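Local coordinates for VP5 (Halorubrum pleomorphic virus 6, PDB 6QGL), which is an envelope protein of a haloarchaeal pleomorphic virus and probably drives fusion of the viral membrane with that of its host, at residues S59-T64 against S230-V235; K121-T126 against Y204-V209. All blocks are in the same frame, centred on the assembly; numbering follows the deposited sequence.

Contact 1. Residues S59-T64 against S230-V235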
loop_
_atom_site.group_PDB
_atom_site.type_symbol
_atom_site.label_atom_id
_atom_site.label_comp_id
_atom_site.label_asym_id
_atom_site.label_seq_id
_atom_site.Cartn_x
_atom_site.Cartn_y
_atom_site.Cartn_z
ATOM N N SER A 59 0.923 -5.437 -6.420
ATOM C CA SER A 59 0.864 -3.981 -6.262
ATOM C C SER A 59 -0.138 -3.570 -5.182
ATOM O O SER A 59 0.166 -2.688 -4.381
ATOM C CB SER A 59 0.517 -3.314 -7.591
ATOM O OG SER A 59 0.582 -1.901 -7.495
ATOM N N ASN A 60 -1.316 -4.227 -5.157
ATOM C CA ASN A 60 -2.371 -3.990 -4.171
ATOM C C ASN A 60 -1.891 -4.413 -2.785
ATOM O O ASN A 60 -2.055 -3.652 -1.828
ATOM C CB ASN A 60 -3.654 -4.743 -4.561
ATOM C CG ASN A 60 -4.704 -4.801 -3.474
ATOM O OD1 ASN A 60 -5.326 -3.794 -3.117
ATOM N ND2 ASN A 60 -4.918 -5.988 -2.923
ATOM N N ASN A 61 -1.281 -5.613 -2.684
ATOM C CA ASN A 61 -0.763 -6.159 -1.429
ATOM C C ASN A 61 0.395 -5.322 -0.879
ATOM O O ASN A 61 0.465 -5.134 0.334
ATOM C CB ASN A 61 -0.380 -7.635 -1.577
ATOM C CG ASN A 61 -1.548 -8.580 -1.788
ATOM O OD1 ASN A 61 -2.725 -8.236 -1.622
ATOM N ND2 ASN A 61 -1.244 -9.809 -2.173
ATOM N N GLN A 62 1.267 -4.779 -1.774
ATOM C CA GLN A 62 2.388 -3.907 -1.398
ATOM C C GLN A 62 1.844 -2.621 -0.765
ATOM O O GLN A 62 2.220 -2.282 0.353
ATOM C CB GLN A 62 3.281 -3.546 -2.611
ATOM C CG GLN A 62 4.133 -4.674 -3.214
ATOM C CD GLN A 62 5.139 -5.326 -2.293
ATOM O OE1 GLN A 62 5.809 -4.678 -1.481
ATOM N NE2 GLN A 62 5.284 -6.638 -2.425
ATOM N N SER A 63 0.901 -1.954 -1.451
ATOM C CA SER A 63 0.294 -0.706 -0.987
ATOM C C SER A 63 -0.495 -0.819 0.318
ATOM O O SER A 63 -0.519 0.155 1.065
ATOM C CB SER A 63 -0.574 -0.089 -2.077
ATOM O OG SER A 63 -1.664 -0.923 -2.427
ATOM N N THR A 64 -1.128 -1.974 0.606
ATOM C CA THR A 64 -1.930 -2.099 1.829
ATOM C C THR A 64 -1.214 -2.823 2.981
ATOM O O THR A 64 -0.881 -2.170 3.966
ATOM C CB THR A 64 -3.311 -2.717 1.539
ATOM O OG1 THR A 64 -3.140 -4.035 1.020
ATOM C CG2 THR A 64 -4.144 -1.876 0.578
ATOM N N SER A 230 8.668 -14.145 3.446
ATOM C CA SER A 230 9.492 -13.140 4.117
ATOM C C SER A 230 8.767 -11.789 4.237
ATOM O O SER A 230 8.888 -11.136 5.270
ATOM C CB SER A 230 10.832 -12.978 3.406
ATOM O OG SER A 230 10.692 -12.344 2.145
ATOM N N GLU A 231 7.993 -11.396 3.198
ATOM C CA GLU A 231 7.228 -10.147 3.185
ATOM C C GLU A 231 5.996 -10.228 4.104
ATOM O O GLU A 231 5.796 -9.345 4.945
ATOM C CB GLU A 231 6.833 -9.757 1.744
ATOM C CG GLU A 231 7.969 -9.134 0.942
ATOM C CD GLU A 231 7.695 -8.707 -0.493
ATOM O OE1 GLU A 231 8.560 -8.005 -1.065
ATOM O OE2 GLU A 231 6.647 -9.090 -1.063
ATOM N N TRP A 232 5.190 -11.298 3.951
ATOM C CA TRP A 232 3.973 -11.535 4.733
ATOM C C TRP A 232 4.246 -11.808 6.213
ATOM O O TRP A 232 3.510 -11.311 7.067
ATOM C CB TRP A 232 3.142 -12.664 4.111
ATOM C CG TRP A 232 2.402 -12.242 2.879
ATOM C CD1 TRP A 232 2.861 -12.271 1.595
ATOM C CD2 TRP A 232 1.083 -11.689 2.821
ATOM N NE1 TRP A 232 1.902 -11.788 0.737
ATOM C CE2 TRP A 232 0.796 -11.428 1.461
ATOM C CE3 TRP A 232 0.102 -11.410 3.788
ATOM C CZ2 TRP A 232 -0.427 -10.893 1.041
ATOM C CZ3 TRP A 232 -1.102 -10.865 3.373
ATOM C CH2 TRP A 232 -1.359 -10.615 2.013
ATOM N N ASN A 233 5.298 -12.592 6.513
ATOM C CA ASN A 233 5.694 -12.929 7.882
ATOM C C ASN A 233 6.262 -11.731 8.626
ATOM O O ASN A 233 6.109 -11.659 9.845
ATOM C CB ASN A 233 6.676 -14.099 7.908
ATOM C CG ASN A 233 6.989 -14.619 9.289
ATOM O OD1 ASN A 233 8.131 -14.547 9.757
ATOM N ND2 ASN A 233 5.982 -15.153 9.969
ATOM N N ALA A 234 6.912 -10.795 7.901
ATOM C CA ALA A 234 7.481 -9.574 8.474
ATOM C C ALA A 234 6.381 -8.752 9.146
ATOM O O ALA A 234 6.541 -8.350 10.299
ATOM C CB ALA A 234 8.173 -8.753 7.396
ATOM N N VAL A 235 5.243 -8.574 8.449
ATOM C CA VAL A 235 4.073 -7.841 8.947
ATOM C C VAL A 235 3.439 -8.624 10.105
ATOM O O VAL A 235 3.055 -8.020 11.110
ATOM C CB VAL A 235 3.050 -7.526 7.815
ATOM C CG1 VAL A 235 1.941 -6.599 8.314
ATOM C CG2 VAL A 235 3.740 -6.918 6.597
#

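Contact 2. Residues K121-T126 against Y204-V209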
loop_
_atom_site.group_PDB
_atom_site.type_symbol
_atom_site.label_atom_id
_atom_site.label_comp_id
_atom_site.label_asym_id
_atom_site.label_seq_id
_atom_site.Cartn_x
_atom_site.Cartn_y
_atom_site.Cartn_z
ATOM N N LYS A 121 -7.481 -11.932 5.616
ATOM C CA LYS A 121 -8.477 -11.902 4.541
ATOM C C LYS A 121 -7.807 -11.620 3.197
ATOM O O LYS A 121 -8.146 -12.281 2.216
ATOM C CB LYS A 121 -9.582 -10.870 4.822
ATOM C CG LYS A 121 -10.892 -11.488 5.299
ATOM C CD LYS A 121 -11.814 -10.489 5.999
ATOM C CE LYS A 121 -12.563 -9.541 5.089
ATOM N NZ LYS A 121 -13.161 -8.416 5.857
ATOM N N SER A 122 -6.839 -10.670 3.159
ATOM C CA SER A 122 -6.113 -10.317 1.934
ATOM C C SER A 122 -5.176 -11.436 1.469
ATOM O O SER A 122 -5.001 -11.604 0.259
ATOM C CB SER A 122 -5.382 -8.983 2.074
ATOM O OG SER A 122 -4.151 -9.102 2.763
ATOM N N TRP A 123 -4.606 -12.220 2.418
ATOM C CA TRP A 123 -3.761 -13.377 2.102
ATOM C C TRP A 123 -4.647 -14.435 1.453
ATOM O O TRP A 123 -4.309 -14.943 0.386
ATOM C CB TRP A 123 -3.076 -13.949 3.362
ATOM C CG TRP A 123 -2.546 -15.345 3.180
ATOM C CD1 TRP A 123 -3.152 -16.509 3.558
ATOM C CD2 TRP A 123 -1.344 -15.722 2.496
ATOM N NE1 TRP A 123 -2.391 -17.587 3.172
ATOM C CE2 TRP A 123 -1.262 -17.134 2.541
ATOM C CE3 TRP A 123 -0.306 -15.002 1.880
ATOM C CZ2 TRP A 123 -0.196 -17.840 1.973
ATOM C CZ3 TRP A 123 0.752 -15.703 1.327
ATOM C CH2 TRP A 123 0.794 -17.104 1.365
ATOM N N ASN A 124 -5.798 -14.738 2.093
ATOM C CA ASN A 124 -6.787 -15.704 1.623
ATOM C C ASN A 124 -7.236 -15.411 0.206
ATOM O O ASN A 124 -7.305 -16.340 -0.597
ATOM C CB ASN A 124 -7.983 -15.760 2.572
ATOM C CG ASN A 124 -7.702 -16.499 3.867
ATOM O OD1 ASN A 124 -6.617 -17.058 4.096
ATOM N ND2 ASN A 124 -8.689 -16.529 4.741
ATOM N N GLU A 125 -7.484 -14.125 -0.121
ATOM C CA GLU A 125 -7.885 -13.716 -1.467
ATOM C C GLU A 125 -6.762 -13.936 -2.491
ATOM O O GLU A 125 -7.041 -14.410 -3.593
ATOM C CB GLU A 125 -8.389 -12.263 -1.485
ATOM C CG GLU A 125 -9.136 -11.876 -2.755
ATOM C CD GLU A 125 -10.262 -12.794 -3.195
ATOM O OE1 GLU A 125 -11.141 -13.111 -2.359
ATOM O OE2 GLU A 125 -10.264 -13.197 -4.381
ATOM N N THR A 126 -5.499 -13.620 -2.117
ATOM C CA THR A 126 -4.319 -13.794 -2.977
ATOM C C THR A 126 -4.195 -15.271 -3.374
ATOM O O THR A 126 -4.048 -15.606 -4.551
ATOM C CB THR A 126 -3.044 -13.311 -2.234
ATOM O OG1 THR A 126 -3.226 -11.972 -1.769
ATOM C CG2 THR A 126 -1.788 -13.400 -3.094
ATOM N N TYR A 204 2.888 -23.147 3.313
ATOM C CA TYR A 204 3.075 -21.969 4.162
ATOM C C TYR A 204 1.853 -21.039 4.205
ATOM O O TYR A 204 0.874 -21.242 3.483
ATOM C CB TYR A 204 4.353 -21.194 3.750
ATOM C CG TYR A 204 4.276 -20.496 2.410
ATOM C CD1 TYR A 204 4.437 -21.202 1.221
ATOM C CD2 TYR A 204 4.126 -19.114 2.330
ATOM C CE1 TYR A 204 4.384 -20.562 -0.013
ATOM C CE2 TYR A 204 4.080 -18.461 1.102
ATOM C CZ TYR A 204 4.207 -19.189 -0.066
ATOM O OH TYR A 204 4.160 -18.535 -1.272
ATOM N N ASN A 205 1.931 -20.024 5.074
ATOM C CA ASN A 205 0.939 -18.970 5.301
ATOM C C ASN A 205 1.681 -17.771 5.935
ATOM O O ASN A 205 2.880 -17.916 6.189
ATOM C CB ASN A 205 -0.218 -19.483 6.191
ATOM C CG ASN A 205 0.172 -20.087 7.520
ATOM O OD1 ASN A 205 1.064 -19.613 8.226
ATOM N ND2 ASN A 205 -0.520 -21.144 7.909
ATOM N N PRO A 206 1.052 -16.601 6.230
ATOM C CA PRO A 206 1.821 -15.504 6.848
ATOM C C PRO A 206 2.446 -15.836 8.212
ATOM O O PRO A 206 3.416 -15.188 8.592
ATOM C CB PRO A 206 0.792 -14.375 6.968
ATOM C CG PRO A 206 -0.250 -14.690 5.970
ATOM C CD PRO A 206 -0.346 -16.185 5.994
ATOM N N LYS A 207 1.911 -16.843 8.935
ATOM C CA LYS A 207 2.390 -17.233 10.270
ATOM C C LYS A 207 3.646 -18.109 10.273
ATOM O O LYS A 207 4.550 -17.857 11.071
ATOM C CB LYS A 207 1.278 -17.919 11.085
ATOM C CG LYS A 207 0.164 -16.995 11.562
ATOM C CD LYS A 207 -0.834 -17.763 12.430
ATOM C CE LYS A 207 -1.853 -16.888 13.113
ATOM N NZ LYS A 207 -1.253 -16.091 14.213
ATOM N N GLU A 208 3.691 -19.157 9.424
ATOM C CA GLU A 208 4.808 -20.113 9.392
ATOM C C GLU A 208 4.966 -20.850 8.062
ATOM O O GLU A 208 4.041 -20.869 7.250
ATOM C CB GLU A 208 4.641 -21.160 10.522
ATOM C CG GLU A 208 3.366 -21.991 10.413
ATOM C CD GLU A 208 3.377 -23.357 11.071
ATOM O OE1 GLU A 208 4.447 -24.009 11.095
ATOM O OE2 GLU A 208 2.299 -23.787 11.538
ATOM N N VAL A 209 6.135 -21.499 7.879
ATOM C CA VAL A 209 6.458 -22.370 6.748
ATOM C C VAL A 209 6.362 -23.789 7.321
ATOM O O VAL A 209 7.182 -24.168 8.163
ATOM C CB VAL A 209 7.858 -22.089 6.128
ATOM C CG1 VAL A 209 8.194 -23.093 5.032
ATOM C CG2 VAL A 209 7.946 -20.676 5.578
#

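Contact 1. Residues S59-T64 against S230-V235
Two helical turns pass with the CA atoms of Gln-62 and Glu-231 9.1 Å apart and those of Asn-61 and Trp-232 9.4 Å apart, and they touch through side chains. The polar link is made by Gln-62 and Glu-231. Although its first bond does not face the other helix, Gln-62 bends at its second torsion (chi2 -60°), which brings its amide nitrogen to the other helix, while Glu-231 reaches out with an extended chain. NE2 of Gln-62 donates to OE2 of Glu-231 at 3.1 Å through a bent bond, N-H...O 147°. The acceptor lies in the amide plane of the glutamine, but the carboxylate is approached from above its own plane, and the two planes are steeply inclined, 64° apart. Lys-228 adds a weak, long ion pair to OE1 of the same carboxylate. Deeper in, Asn-61 points at the partner helix, and its ND2 lies 3.5 Å from CZ2 of Trp-232, at the edge of the indole and in its plane. Amide and ring stand nearly perpendicular, so the nitrogen passes the rim without stacking. Its hydrogen bond goes instead to OG1 of Thr-126, which satisfies this buried amide nitrogen. The pairing thus joins helix 43-66 to helix 229-257, with helix 97-140 as third partner. Val-66, at the end of helix 43-66, touches Asn-61, Glu-231 and Trp-232; from helix 97-140, Ser-122 and Thr-126 pack against the indole.

Contact 2. Residues K121-T126 against Y204-V209
Trp-123 projects from its helix into the bend of a loop, where one face of the indole receives Pro-206. CD of the proline sits 3.5 Å from the centroid of the five-membered ring of Trp-123, almost exactly on the ring normal, which makes a well-formed CH-pi contact; CG of Pro-206 lies alongside, 3.7 Å from CG of Trp-123. The indole is carried there by a first torsion of 163°, which sets its CG opposite the backbone N and swings the ring out toward the loop. Its far end reaches past the proline: CZ2 of Trp-123 is 3.7 Å from CA of Asn-205, and CH2 of Trp-123 comes to 3.6 Å from CE2 of Tyr-204, with the phenol ring inclined at 58° to the indole. The polar atoms of this buried packing are bonded elsewhere, NE1 of Trp-123 to the carbonyl of Leu-184 and OH of Tyr-204 to the backbone O of Met-227. Beyond the proline the loop turns from the helix, and partly exposed Lys-207 and exposed Glu-208 make no contact with residues 121-126. Asn-205 shapes this looser side: OD1 accepts from N of Glu-208 at 2.9 Å, close to straight on to the carbonyl (C=O...N 161°), and more weakly from N of Lys-207, while its ND2 bonds to Thr-185. A backbone hydrogen bond from N of Asn-205 to O of Glu-208, 3.1 Å, closes the turn. The result is an Asx-stabilised beta-hairpin turn between strands 201-204 and 209-213 of a four-stranded antiparallel sheet, seated by its proline on a tryptophan of helix 97-140.

The centres of contacts 1 and 2 lie about 10 Å apart, and residues 121-126 and 204-209 both fall in the chain between the two segments of contact 1. The two tryptophans, Trp-232 and Trp-123, meet edge-to-face, giving the contacts a shared aromatic interior. Polar links run beside it: Asn-233 ND2 is 2.9 Å from Pro-206 O, a probable hydrogen bond that ties helix 229-257 to the hairpin turn, and the bond between Asn-61 ND2 and Thr-126 OG1, at 3.0 Å, is the second polar bridge. Together the two contacts join helices 43-66, 97-140 and 229-257 and the four-stranded sheet within the N-terminal envelope-protein region.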